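Local coordinates for protein dnab-like replicative helicase (Bacillus phage SPP1, PDB 3BH0) that probably couples ATP hydrolysis to the unwinding of double-stranded DNA in phage replication as a DnaB-family helicase, this chain being its C-terminal ATPase domain, at residues 53-58 with 85-90; 73-78 with 261-266; 79-84 with 225-230; 120-125 with 139-144. One frame throughout, in Å; residues are numbered along the deposited sequence.

Contact 1: residues 53-58 with 85-90; sequences SGFTEL and ALKQAK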
loop_
_atom_site.group_PDB
_atom_site.type_symbol
_atom_site.label_atom_id
_atom_site.label_comp_id
_atom_site.label_asym_id
_atom_site.label_seq_id
_atom_site.Cartn_x
_atom_site.Cartn_y
_atom_site.Cartn_z
ATOM N N SER A 53 -7.556 -2.217 -4.701
ATOM C CA SER A 53 -6.336 -2.906 -4.275
ATOM C C SER A 53 -6.046 -4.073 -5.217
ATOM O O SER A 53 -4.891 -4.427 -5.429
ATOM C CB SER A 53 -6.527 -3.453 -2.876
ATOM O OG SER A 53 -7.606 -4.365 -2.862
ATOM N N GLY A 54 -7.112 -4.658 -5.775
ATOM C CA GLY A 54 -7.025 -5.796 -6.680
ATOM C C GLY A 54 -7.263 -7.100 -5.937
ATOM O O GLY A 54 -7.247 -8.186 -6.524
ATOM N N PHE A 55 -7.459 -6.985 -4.628
ATOM C CA PHE A 55 -7.817 -8.116 -3.815
ATOM C C PHE A 55 -9.320 -8.060 -3.613
ATOM O O PHE A 55 -9.845 -7.276 -2.808
ATOM C CB PHE A 55 -7.020 -8.144 -2.506
ATOM C CG PHE A 55 -5.527 -8.092 -2.712
ATOM C CD1 PHE A 55 -4.878 -9.074 -3.457
ATOM C CD2 PHE A 55 -4.771 -7.056 -2.184
ATOM C CE1 PHE A 55 -3.497 -9.019 -3.667
ATOM C CE2 PHE A 55 -3.383 -7.005 -2.387
ATOM C CZ PHE A 55 -2.758 -7.984 -3.128
ATOM N N THR A 56 -9.997 -8.896 -4.395
ATOM C CA THR A 56 -11.451 -8.932 -4.509
ATOM C C THR A 56 -12.172 -8.633 -3.185
ATOM O O THR A 56 -12.946 -7.675 -3.095
ATOM C CB THR A 56 -11.896 -10.309 -5.105
ATOM O OG1 THR A 56 -11.077 -10.618 -6.247
ATOM C CG2 THR A 56 -13.368 -10.302 -5.516
ATOM N N GLU A 57 -11.883 -9.440 -2.166
ATOM C CA GLU A 57 -12.647 -9.429 -0.927
ATOM C C GLU A 57 -12.361 -8.231 -0.051
ATOM O O GLU A 57 -13.130 -7.940 0.849
ATOM C CB GLU A 57 -12.417 -10.724 -0.132
ATOM C CG GLU A 57 -13.069 -11.960 -0.737
ATOM C CD GLU A 57 -14.563 -11.778 -1.002
ATOM O OE1 GLU A 57 -15.284 -11.266 -0.105
ATOM O OE2 GLU A 57 -15.011 -12.146 -2.119
ATOM N N LEU A 58 -11.242 -7.559 -0.293
ATOM C CA LEU A 58 -10.913 -6.346 0.441
ATOM C C LEU A 58 -11.636 -5.161 -0.203
ATOM O O LEU A 58 -12.150 -4.285 0.494
ATOM C CB LEU A 58 -9.387 -6.128 0.494
ATOM C CG LEU A 58 -8.866 -4.734 0.884
ATOM C CD1 LEU A 58 -9.100 -4.463 2.362
ATOM C CD2 LEU A 58 -7.389 -4.542 0.513
ATOM N N ALA A 85 2.302 -4.498 -0.832
ATOM C CA ALA A 85 2.197 -3.137 -1.342
ATOM C C ALA A 85 2.495 -3.066 -2.848
ATOM O O ALA A 85 1.736 -2.453 -3.608
ATOM C CB ALA A 85 3.109 -2.202 -0.558
ATOM N N LEU A 86 3.580 -3.704 -3.285
ATOM C CA LEU A 86 3.919 -3.680 -4.717
ATOM C C LEU A 86 2.860 -4.386 -5.543
ATOM O O LEU A 86 2.548 -3.968 -6.653
ATOM C CB LEU A 86 5.324 -4.235 -5.007
ATOM C CG LEU A 86 6.503 -3.373 -4.517
ATOM C CD1 LEU A 86 7.773 -4.162 -4.504
ATOM C CD2 LEU A 86 6.702 -2.080 -5.305
ATOM N N LYS A 87 2.279 -5.435 -4.979
ATOM C CA LYS A 87 1.228 -6.168 -5.666
ATOM C C LYS A 87 0.105 -5.176 -5.965
ATOM O O LYS A 87 -0.232 -4.947 -7.123
ATOM C CB LYS A 87 0.784 -7.359 -4.822
ATOM C CG LYS A 87 -0.322 -8.199 -5.411
ATOM C CD LYS A 87 0.071 -8.830 -6.724
ATOM C CE LYS A 87 -1.145 -9.487 -7.361
ATOM N NZ LYS A 87 -0.728 -10.255 -8.564
ATOM N N GLN A 88 -0.412 -4.554 -4.908
ATOM C CA GLN A 88 -1.366 -3.449 -4.997
ATOM C C GLN A 88 -0.972 -2.374 -5.996
ATOM O O GLN A 88 -1.783 -1.994 -6.838
ATOM C CB GLN A 88 -1.600 -2.808 -3.627
ATOM C CG GLN A 88 -2.342 -3.697 -2.664
ATOM C CD GLN A 88 -3.131 -2.934 -1.619
ATOM O OE1 GLN A 88 -3.207 -3.353 -0.464
ATOM N NE2 GLN A 88 -3.727 -1.817 -2.011
ATOM N N ALA A 89 0.263 -1.889 -5.913
ATOM C CA ALA A 89 0.719 -0.838 -6.820
ATOM C C ALA A 89 0.466 -1.210 -8.278
ATOM O O ALA A 89 0.003 -0.388 -9.065
ATOM C CB ALA A 89 2.189 -0.525 -6.596
ATOM N N LYS A 90 0.754 -2.458 -8.630
ATOM C CA LYS A 90 0.646 -2.890 -10.011
ATOM C C LYS A 90 -0.807 -3.098 -10.400
ATOM O O LYS A 90 -1.187 -2.790 -11.527
ATOM C CB LYS A 90 1.477 -4.151 -10.246
ATOM C CG LYS A 90 1.951 -4.333 -11.700
ATOM C CD LYS A 90 1.137 -5.399 -12.394
ATOM C CE LYS A 90 1.471 -5.499 -13.874
ATOM N NZ LYS A 90 0.781 -6.725 -14.423
#

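Contact 2: residues 73-78 with 261-266; sequences IAARPS and EFLYRD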
loop_
_atom_site.group_PDB
_atom_site.type_symbol
_atom_site.label_atom_id
_atom_site.label_comp_id
_atom_site.label_asym_id
_atom_site.label_seq_id
_atom_site.Cartn_x
_atom_site.Cartn_y
_atom_site.Cartn_z
ATOM N N ILE A 73 -0.713 0.330 5.926
ATOM C CA ILE A 73 -0.400 -1.089 5.838
ATOM C C ILE A 73 0.728 -1.300 6.826
ATOM O O ILE A 73 1.875 -0.936 6.567
ATOM C CB ILE A 73 0.037 -1.534 4.410
ATOM C CG1 ILE A 73 -1.088 -1.283 3.401
ATOM C CG2 ILE A 73 0.385 -3.008 4.407
ATOM C CD1 ILE A 73 -0.674 -1.427 1.963
ATOM N N ALA A 74 0.372 -1.858 7.971
ATOM C CA ALA A 74 1.327 -2.124 9.019
ATOM C C ALA A 74 1.521 -3.631 9.281
ATOM O O ALA A 74 0.589 -4.429 9.231
ATOM C CB ALA A 74 0.937 -1.386 10.283
ATOM N N ALA A 75 2.757 -4.022 9.532
ATOM C CA ALA A 75 3.058 -5.428 9.805
ATOM C C ALA A 75 4.435 -5.532 10.405
ATOM O O ALA A 75 5.292 -4.701 10.145
ATOM C CB ALA A 75 2.986 -6.268 8.524
ATOM N N ARG A 76 4.620 -6.572 11.207
ATOM C CA ARG A 76 5.927 -7.015 11.650
ATOM C C ARG A 76 6.771 -7.459 10.441
ATOM O O ARG A 76 6.230 -7.640 9.340
ATOM C CB ARG A 76 5.759 -8.134 12.674
ATOM C CG ARG A 76 5.105 -7.690 13.976
ATOM C CD ARG A 76 6.040 -6.813 14.811
ATOM N NE ARG A 76 7.320 -7.465 15.045
ATOM C CZ ARG A 76 8.495 -6.842 15.123
ATOM N NH1 ARG A 76 8.593 -5.518 14.996
ATOM N NH2 ARG A 76 9.596 -7.563 15.305
ATOM N N PRO A 77 8.106 -7.586 10.619
ATOM C CA PRO A 77 8.922 -8.103 9.516
ATOM C C PRO A 77 8.492 -9.502 9.050
ATOM O O PRO A 77 8.031 -10.316 9.855
ATOM C CB PRO A 77 10.331 -8.164 10.119
ATOM C CG PRO A 77 10.303 -7.218 11.260
ATOM C CD PRO A 77 8.923 -7.248 11.796
ATOM N N SER A 78 8.638 -9.756 7.753
ATOM C CA SER A 78 8.430 -11.089 7.164
ATOM C C SER A 78 6.977 -11.496 6.975
ATOM O O SER A 78 6.707 -12.670 6.713
ATOM C CB SER A 78 9.139 -12.180 7.986
ATOM O OG SER A 78 10.540 -12.102 7.843
ATOM N N GLU A 261 -4.750 -1.660 7.448
ATOM C CA GLU A 261 -4.657 -3.075 7.188
ATOM C C GLU A 261 -3.371 -3.671 7.761
ATOM O O GLU A 261 -2.274 -3.275 7.395
ATOM C CB GLU A 261 -4.875 -3.387 5.704
ATOM C CG GLU A 261 -4.396 -2.335 4.757
ATOM C CD GLU A 261 -5.051 -2.410 3.391
ATOM O OE1 GLU A 261 -6.184 -1.938 3.266
ATOM O OE2 GLU A 261 -4.423 -2.893 2.428
ATOM N N PHE A 262 -3.539 -4.576 8.721
ATOM C CA PHE A 262 -2.448 -5.368 9.262
ATOM C C PHE A 262 -2.265 -6.628 8.424
ATOM O O PHE A 262 -3.231 -7.171 7.885
ATOM C CB PHE A 262 -2.738 -5.785 10.704
ATOM C CG PHE A 262 -2.768 -4.649 11.694
ATOM C CD1 PHE A 262 -1.801 -3.660 11.681
ATOM C CD2 PHE A 262 -3.742 -4.612 12.681
ATOM C CE1 PHE A 262 -1.825 -2.622 12.625
ATOM C CE2 PHE A 262 -3.770 -3.592 13.639
ATOM C CZ PHE A 262 -2.812 -2.594 13.606
ATOM N N LEU A 263 -1.020 -7.069 8.311
ATOM C CA LEU A 263 -0.691 -8.351 7.707
ATOM C C LEU A 263 -0.160 -9.298 8.773
ATOM O O LEU A 263 0.626 -8.916 9.635
ATOM C CB LEU A 263 0.340 -8.188 6.590
ATOM C CG LEU A 263 -0.052 -7.808 5.151
ATOM C CD1 LEU A 263 -1.441 -7.205 4.976
ATOM C CD2 LEU A 263 0.970 -6.849 4.627
ATOM N N TYR A 264 -0.611 -10.539 8.712
ATOM C CA TYR A 264 -0.158 -11.576 9.608
ATOM C C TYR A 264 -0.026 -12.840 8.799
ATOM O O TYR A 264 -0.947 -13.223 8.080
ATOM C CB TYR A 264 -1.173 -11.753 10.728
ATOM C CG TYR A 264 -0.880 -12.873 11.687
ATOM C CD1 TYR A 264 0.074 -12.722 12.688
ATOM C CD2 TYR A 264 -1.575 -14.073 11.613
ATOM C CE1 TYR A 264 0.334 -13.746 13.583
ATOM C CE2 TYR A 264 -1.323 -15.103 12.495
ATOM C CZ TYR A 264 -0.371 -14.939 13.477
ATOM O OH TYR A 264 -0.119 -15.959 14.362
ATOM N N ARG A 265 1.135 -13.472 8.908
ATOM C CA ARG A 265 1.411 -14.719 8.207
ATOM C C ARG A 265 1.661 -15.800 9.266
ATOM O O ARG A 265 2.749 -15.882 9.828
ATOM C CB ARG A 265 2.609 -14.502 7.293
ATOM C CG ARG A 265 2.872 -15.602 6.302
ATOM C CD ARG A 265 4.095 -15.267 5.470
ATOM N NE ARG A 265 5.000 -16.408 5.434
ATOM C CZ ARG A 265 6.217 -16.438 5.973
ATOM N NH1 ARG A 265 6.721 -15.368 6.576
ATOM N NH2 ARG A 265 6.938 -17.548 5.896
ATOM N N ASP A 266 0.637 -16.599 9.565
ATOM C CA ASP A 266 0.668 -17.524 10.717
ATOM C C ASP A 266 1.861 -18.482 10.724
ATOM O O ASP A 266 2.384 -18.813 11.795
ATOM C CB ASP A 266 -0.654 -18.312 10.862
ATOM C CG ASP A 266 -0.773 -19.040 12.214
ATOM O OD1 ASP A 266 -1.609 -18.658 13.059
ATOM O OD2 ASP A 266 -0.031 -20.002 12.459
HETATM O O HOH W 1 2.265 -8.232 11.710
#

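Contact 3: residues 79-84 with 225-230; sequences MGKTAF and IALSQL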
loop_
_atom_site.group_PDB
_atom_site.type_symbol
_atom_site.label_atom_id
_atom_site.label_comp_id
_atom_site.label_asym_id
_atom_site.label_seq_id
_atom_site.Cartn_x
_atom_site.Cartn_y
_atom_site.Cartn_z
ATOM N N MET A 79 6.048 -10.559 7.127
ATOM C CA MET A 79 4.633 -10.858 6.920
ATOM C C MET A 79 4.188 -10.659 5.466
ATOM O O MET A 79 3.083 -11.052 5.105
ATOM C CB MET A 79 3.775 -10.012 7.847
ATOM C CG MET A 79 4.140 -10.115 9.331
ATOM S SD MET A 79 3.839 -11.730 10.125
ATOM C CE MET A 79 3.326 -11.144 11.723
ATOM N N GLY A 80 5.039 -10.055 4.640
ATOM C CA GLY A 80 4.738 -9.848 3.219
ATOM C C GLY A 80 4.428 -8.419 2.772
ATOM O O GLY A 80 4.008 -8.194 1.630
ATOM N N LYS A 81 4.675 -7.469 3.674
ATOM C CA LYS A 81 4.326 -6.039 3.551
ATOM C C LYS A 81 4.731 -5.378 2.240
ATOM O O LYS A 81 3.904 -4.749 1.587
ATOM C CB LYS A 81 4.955 -5.292 4.733
ATOM C CG LYS A 81 4.575 -3.832 4.910
ATOM C CD LYS A 81 4.939 -3.362 6.328
ATOM C CE LYS A 81 6.441 -3.217 6.533
ATOM N NZ LYS A 81 6.806 -3.377 7.970
ATOM N N THR A 82 6.003 -5.512 1.875
ATOM C CA THR A 82 6.525 -4.911 0.640
ATOM C C THR A 82 5.914 -5.562 -0.602
ATOM O O THR A 82 5.381 -4.874 -1.477
ATOM C CB THR A 82 8.084 -4.976 0.568
ATOM O OG1 THR A 82 8.641 -4.314 1.711
ATOM C CG2 THR A 82 8.603 -4.279 -0.697
ATOM N N ALA A 83 6.001 -6.889 -0.653
ATOM C CA ALA A 83 5.386 -7.706 -1.688
ATOM C C ALA A 83 3.904 -7.362 -1.872
ATOM O O ALA A 83 3.430 -7.241 -2.992
ATOM C CB ALA A 83 5.559 -9.196 -1.348
ATOM N N PHE A 84 3.199 -7.198 -0.753
ATOM C CA PHE A 84 1.772 -6.867 -0.726
ATOM C C PHE A 84 1.491 -5.463 -1.263
ATOM O O PHE A 84 0.548 -5.264 -2.050
ATOM C CB PHE A 84 1.255 -7.018 0.708
ATOM C CG PHE A 84 -0.171 -6.617 0.898
ATOM C CD1 PHE A 84 -1.206 -7.485 0.565
ATOM C CD2 PHE A 84 -0.486 -5.397 1.458
ATOM C CE1 PHE A 84 -2.538 -7.119 0.770
ATOM C CE2 PHE A 84 -1.812 -5.026 1.663
ATOM C CZ PHE A 84 -2.836 -5.895 1.315
ATOM N N ILE A 225 -1.148 5.848 0.758
ATOM C CA ILE A 225 -0.931 4.531 1.340
ATOM C C ILE A 225 0.459 4.494 1.991
ATOM O O ILE A 225 1.484 4.450 1.303
ATOM C CB ILE A 225 -1.090 3.379 0.312
ATOM C CG1 ILE A 225 -2.497 3.378 -0.308
ATOM C CG2 ILE A 225 -0.874 2.056 0.988
ATOM C CD1 ILE A 225 -2.668 2.430 -1.473
ATOM N N ALA A 226 0.479 4.537 3.319
ATOM C CA ALA A 226 1.710 4.455 4.060
ATOM C C ALA A 226 1.897 3.074 4.707
ATOM O O ALA A 226 1.027 2.570 5.437
ATOM C CB ALA A 226 1.791 5.575 5.105
ATOM N N LEU A 227 3.043 2.469 4.401
ATOM C CA LEU A 227 3.545 1.300 5.095
ATOM C C LEU A 227 4.096 1.743 6.450
ATOM O O LEU A 227 4.674 2.821 6.573
ATOM C CB LEU A 227 4.634 0.600 4.262
ATOM C CG LEU A 227 4.187 -0.454 3.249
ATOM C CD1 LEU A 227 3.208 0.129 2.249
ATOM C CD2 LEU A 227 5.367 -1.080 2.516
ATOM N N SER A 228 3.919 0.888 7.453
ATOM C CA SER A 228 4.295 1.202 8.811
ATOM C C SER A 228 4.786 -0.041 9.527
ATOM O O SER A 228 4.234 -1.137 9.373
ATOM C CB SER A 228 3.111 1.804 9.571
ATOM O OG SER A 228 3.391 1.871 10.958
ATOM N N GLN A 229 5.821 0.143 10.329
ATOM C CA GLN A 229 6.366 -0.929 11.127
ATOM C C GLN A 229 5.463 -1.088 12.332
ATOM O O GLN A 229 4.532 -0.307 12.507
ATOM C CB GLN A 229 7.816 -0.609 11.524
ATOM C CG GLN A 229 8.012 0.496 12.580
ATOM C CD GLN A 229 9.471 1.035 12.613
ATOM O OE1 GLN A 229 10.384 0.425 12.069
ATOM N NE2 GLN A 229 9.669 2.178 13.245
ATOM N N LEU A 230 5.707 -2.116 13.137
ATOM C CA LEU A 230 4.950 -2.339 14.380
ATOM C C LEU A 230 5.899 -2.682 15.504
ATOM O O LEU A 230 7.035 -3.109 15.254
ATOM C CB LEU A 230 3.900 -3.452 14.226
ATOM C CG LEU A 230 2.629 -3.058 13.483
ATOM C CD1 LEU A 230 1.869 -4.281 13.049
ATOM C CD2 LEU A 230 1.762 -2.169 14.330
#

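Contact 4: residues 120-125 with 139-144; sequences GSINAQ and WGKLSM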
loop_
_atom_site.group_PDB
_atom_site.type_symbol
_atom_site.label_atom_id
_atom_site.label_comp_id
_atom_site.label_asym_id
_atom_site.label_seq_id
_atom_site.Cartn_x
_atom_site.Cartn_y
_atom_site.Cartn_z
ATOM N N GLY A 120 6.043 -11.530 -14.319
ATOM C CA GLY A 120 6.370 -12.606 -15.244
ATOM C C GLY A 120 6.454 -14.006 -14.663
ATOM O O GLY A 120 6.802 -14.942 -15.385
ATOM N N SER A 121 6.120 -14.166 -13.382
ATOM C CA SER A 121 6.354 -15.426 -12.666
ATOM C C SER A 121 7.760 -15.990 -12.922
ATOM O O SER A 121 7.927 -17.149 -13.327
ATOM C CB SER A 121 5.273 -16.472 -12.981
ATOM O OG SER A 121 4.284 -16.518 -11.966
ATOM N N ILE A 122 8.768 -15.153 -12.696
ATOM C CA ILE A 122 10.154 -15.584 -12.762
ATOM C C ILE A 122 10.678 -15.772 -11.333
ATOM O O ILE A 122 10.166 -15.159 -10.395
ATOM C CB ILE A 122 11.026 -14.583 -13.547
ATOM C CG1 ILE A 122 10.294 -14.118 -14.814
ATOM C CG2 ILE A 122 12.377 -15.212 -13.888
ATOM C CD1 ILE A 122 11.054 -13.104 -15.653
ATOM N N ASN A 123 11.673 -16.639 -11.168
ATOM C CA ASN A 123 12.273 -16.899 -9.865
ATOM C C ASN A 123 13.395 -15.901 -9.537
ATOM O O ASN A 123 14.249 -15.607 -10.385
ATOM C CB ASN A 123 12.777 -18.345 -9.800
ATOM C CG ASN A 123 13.328 -18.709 -8.445
ATOM O OD1 ASN A 123 14.545 -18.760 -8.253
ATOM N ND2 ASN A 123 12.436 -18.948 -7.486
ATOM N N ALA A 124 13.390 -15.404 -8.298
ATOM C CA ALA A 124 14.257 -14.301 -7.872
ATOM C C ALA A 124 15.750 -14.625 -7.852
ATOM O O ALA A 124 16.568 -13.750 -8.116
ATOM C CB ALA A 124 13.809 -13.769 -6.516
ATOM N N GLN A 125 16.112 -15.864 -7.521
ATOM C CA GLN A 125 17.529 -16.256 -7.502
ATOM C C GLN A 125 18.077 -16.454 -8.907
ATOM O O GLN A 125 19.213 -16.069 -9.203
ATOM C CB GLN A 125 17.763 -17.508 -6.655
ATOM C CG GLN A 125 17.731 -17.264 -5.146
ATOM C CD GLN A 125 18.525 -16.037 -4.721
ATOM O OE1 GLN A 125 19.746 -15.970 -4.900
ATOM N NE2 GLN A 125 17.827 -15.060 -4.149
ATOM N N TRP A 139 13.049 -15.989 -21.034
ATOM C CA TRP A 139 13.340 -14.683 -21.638
ATOM C C TRP A 139 12.114 -14.054 -22.293
ATOM O O TRP A 139 12.051 -12.832 -22.469
ATOM C CB TRP A 139 14.495 -14.788 -22.634
ATOM C CG TRP A 139 15.749 -15.277 -22.001
ATOM C CD1 TRP A 139 16.118 -16.577 -21.820
ATOM C CD2 TRP A 139 16.801 -14.477 -21.448
ATOM N NE1 TRP A 139 17.336 -16.640 -21.193
ATOM C CE2 TRP A 139 17.781 -15.366 -20.954
ATOM C CE3 TRP A 139 17.013 -13.096 -21.320
ATOM C CZ2 TRP A 139 18.959 -14.921 -20.342
ATOM C CZ3 TRP A 139 18.184 -12.655 -20.711
ATOM C CH2 TRP A 139 19.141 -13.568 -20.229
ATOM N N GLY A 140 11.156 -14.902 -22.664
ATOM C CA GLY A 140 9.866 -14.455 -23.184
ATOM C C GLY A 140 9.045 -13.849 -22.063
ATOM O O GLY A 140 8.394 -12.822 -22.249
ATOM N N LYS A 141 9.090 -14.500 -20.901
ATOM C CA LYS A 141 8.549 -13.956 -19.653
ATOM C C LYS A 141 9.159 -12.589 -19.311
ATOM O O LYS A 141 8.428 -11.627 -19.082
ATOM C CB LYS A 141 8.788 -14.931 -18.493
ATOM C CG LYS A 141 7.865 -16.127 -18.457
ATOM C CD LYS A 141 8.344 -17.107 -17.409
ATOM C CE LYS A 141 7.300 -18.167 -17.138
ATOM N NZ LYS A 141 7.640 -18.938 -15.905
ATOM N N LEU A 142 10.492 -12.516 -19.285
ATOM C CA LEU A 142 11.209 -11.294 -18.916
ATOM C C LEU A 142 10.854 -10.101 -19.794
ATOM O O LEU A 142 10.720 -8.981 -19.294
ATOM C CB LEU A 142 12.729 -11.524 -18.915
ATOM C CG LEU A 142 13.639 -10.291 -18.773
ATOM C CD1 LEU A 142 14.704 -10.522 -17.732
ATOM C CD2 LEU A 142 14.270 -9.872 -20.104
ATOM N N SER A 143 10.719 -10.346 -21.098
ATOM C CA SER A 143 10.371 -9.306 -22.065
ATOM C C SER A 143 8.881 -8.962 -21.984
ATOM O O SER A 143 8.494 -7.812 -22.195
ATOM C CB SER A 143 10.753 -9.748 -23.478
ATOM O OG SER A 143 10.430 -8.747 -24.426
ATOM N N MET A 144 8.058 -9.971 -21.683
ATOM C CA MET A 144 6.636 -9.774 -21.370
ATOM C C MET A 144 6.508 -8.910 -20.114
ATOM O O MET A 144 5.782 -7.916 -20.112
ATOM C CB MET A 144 5.927 -11.131 -21.191
ATOM C CG MET A 144 4.425 -11.075 -20.847
ATOM S SD MET A 144 4.018 -11.244 -19.079
ATOM C CE MET A 144 4.545 -12.928 -18.728
#

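Contact 1: residues 53-58 with 85-90
An ST turn at Ser53 and the N-cap residue Phe55, which together lead into helix 56-62, pack against Lys87 and Gln88 of helix 81-93, the helix that follows the probable P-loop in this P-loop NTPase domain. The turn is defined by Phe55 N donating to Ser53 OG at 3.2 Å with a nearly straight N-H...O angle of 163°. Gly54 between them has a positive phi at which a CB would press on the preceding carbonyl O, which suits glycine. The same OG bonds to Asp59, which also receives Gly54 N, while Ser53 O accepts from Asn91 further along helix 81-93.

The contact itself is carried by the Phe55 ring and by Ser53, whose CB packs against the Gln88 amide. The ring's CZ lies 3.3 Å from Lys87 CG, a tight approach, and CE1 is 3.7 Å from that same methylene. Lys87 CG stands anti to the backbone N (chi1 179°), and a bend at the next torsion then carries the ammonium off to Asn304. Gln88 meets the ring from another direction: its CG is 3.5 Å from Phe55 CE2, and its amide plane stands almost perpendicular to the ring (88°). Both methylenes approach the ring obliquely. Phe55 and Phe84 have nearly parallel ring planes, so the aromatic group joins the turn to the first part of helix 81-93 as well as to its middle. Backbone closeness agrees with this packing, with Ser53 CA 5.1 Å from Gln88 CA. Ser53 O sits above one face of the Phe55 ring, 4.1 Å from its plane and displaced toward the rim.

Contact 2: residues 73-78 with 261-266
Ile73 and Ala74 pair with Glu261 and Phe262 as parallel strands, the touching parts running only 14° apart, and two backbone bonds fix the register: Ala74 N to Glu261 O at 3.1 Å and Leu263 N to Ala74 O at 3.2 Å. As in P-loop NTPases, strand 70-74 leads into the probable Walker A loop, which begins at Ala75. Beyond Ala75 the chains diverge, and a water accepts from Arg76 N and donates to Leu263 O at 2.7 Å. On one sheet face Ile73 and Glu261 lie side by side, with Ile73 CG1 3.7 Å from Glu261 CG; Ile73 CG2 also meets Leu263 CD2 at 3.9 Å. On the other face Ala74 CB touches Phe262 CD1 at 3.8 Å, and Ala74 O lies in the plane of that ring, at its edge. Arg265 spans the widening gap: a bend at chi3 (131°) turns its chain so that NH1 meets Ser78 O at 2.7 Å, although the N-H points rather obliquely (132°). Its NE forms a salt bridge with Asp267. In the mixed sheet strand 70-74 is flanked by 223-228 and strand 259-265 by 278-286, with Phe84 of helix 81-93 covering Ile73, Glu261 and Leu263.

Contact 3: residues 79-84 with 225-230
Ser228 OG is held by two groups, donating to Gln229 O at 2.9 Å on a lone pair in the carbonyl plane and hydrogen-bonding Gln191 NE2, while the carbonyl of the same serine faces Lys81. Lys81 NZ is 3.7 Å from Ser228 O, too long for a hydrogen bond, and 4.0 Å from Gln229 CA; its established partner is the carbonyl of Ala75, at the start of the probable Walker A loop. Closer contact is made by the hydrocarbon part. Lys81 CG lies 3.7 Å from Leu227 CD2 and 3.8 Å from Leu227 CG, and the two side chains run antiparallel alongside each other. The lysine leaves the helix toward strand 223-228, its chi1 of -172° placing CG beside the carbonyl carbon, then bends at chi3 (72°) to bring its ammonium over the strand end. Leu227 CD2 also approaches Thr82 CA at 4.4 Å, so the leucine packs under the first turn of helix 81-93. The position fits a P-loop between strand and helix, in which the lysine ordinarily meets nucleotide phosphates. Here the work is divided: the stem packs on Leu227, the Ala75 carbonyl holds NZ, and Ser228 O stays beyond bonding distance.

Contact 4: residues 120-125 with 139-144
Gly120 and Ser121 end helix 108-119 in a Schellman motif, with positive phi at Ser121, and this turn lies against the first turns of helix 139-150, Gly120 CA being 5.1 Å from Lys141 CA. Such close backbones are consistent with a glycine at the junction, where a CB would point at helix 139-150, about 3.3 Å from Lys141 O. Gly120 CA meets the methyl end of Met144, CE, at 3.9 Å. Met144 reaches it by bending at both chi2 and chi3, which folds the thioether back beside the helix.

Lys141 carries most of the rest. CG is anti to the carbonyl carbon (chi1 -77°), and beyond it the chain is extended, so the methylenes run alongside Gly120 O, with CD nearest at 3.3 Å. The ammonium then arrives at the next carbonyl: Lys141 NZ donates to Ser121 O at 3.2 Å. It comes from above the carbonyl plane, tilted 36° out of it, rather than along a lone pair.

Ile122 adds the apolar part. Its CD1 rests on the helix backbone at 3.7 Å from Leu142 N and 4.0 Å from Leu142 CB, while its CG1 passes Lys141 CB at 4.1 Å, the two side chains running in opposite directions. Arg131, in the short helix 131-134 between the segments, touches both Ile122 and Leu142 and makes a cation-pi contact with Trp139, so helix 131-134 joins the packing of the turn on helix 139-150. Chemically the contact pairs a small apolar patch with one charged donor: Lys141 binds a carbonyl just past the C-terminal end of helix 108-119, where the helix dipole would probably make a positive group favourable.

Contacts 1, 2 and 3 form one connected core, and contact 4 stands apart. Contacts 1 and 3 share helix 81-93, their centres about 12 Å apart, and join through the Phe55 and Phe84 rings. Contact 2, centred about 7 Å from contact 3, holds strand 70-74 and its neighbour 259-265, while contact 3 uses 223-228, the neighbour on the other edge. The probable P-loop runs from contact 2 into contact 3. Along the chain, contacts 1 and 2 alternate, contact 3 is nested inside contact 2, and contact 4, nested inside both, opens after contact 1 closes. It joins peripheral helices, about 24 Å from contact 3 between centres. Contacts 2 and 3 thus bring distant segments round the probable P-loop.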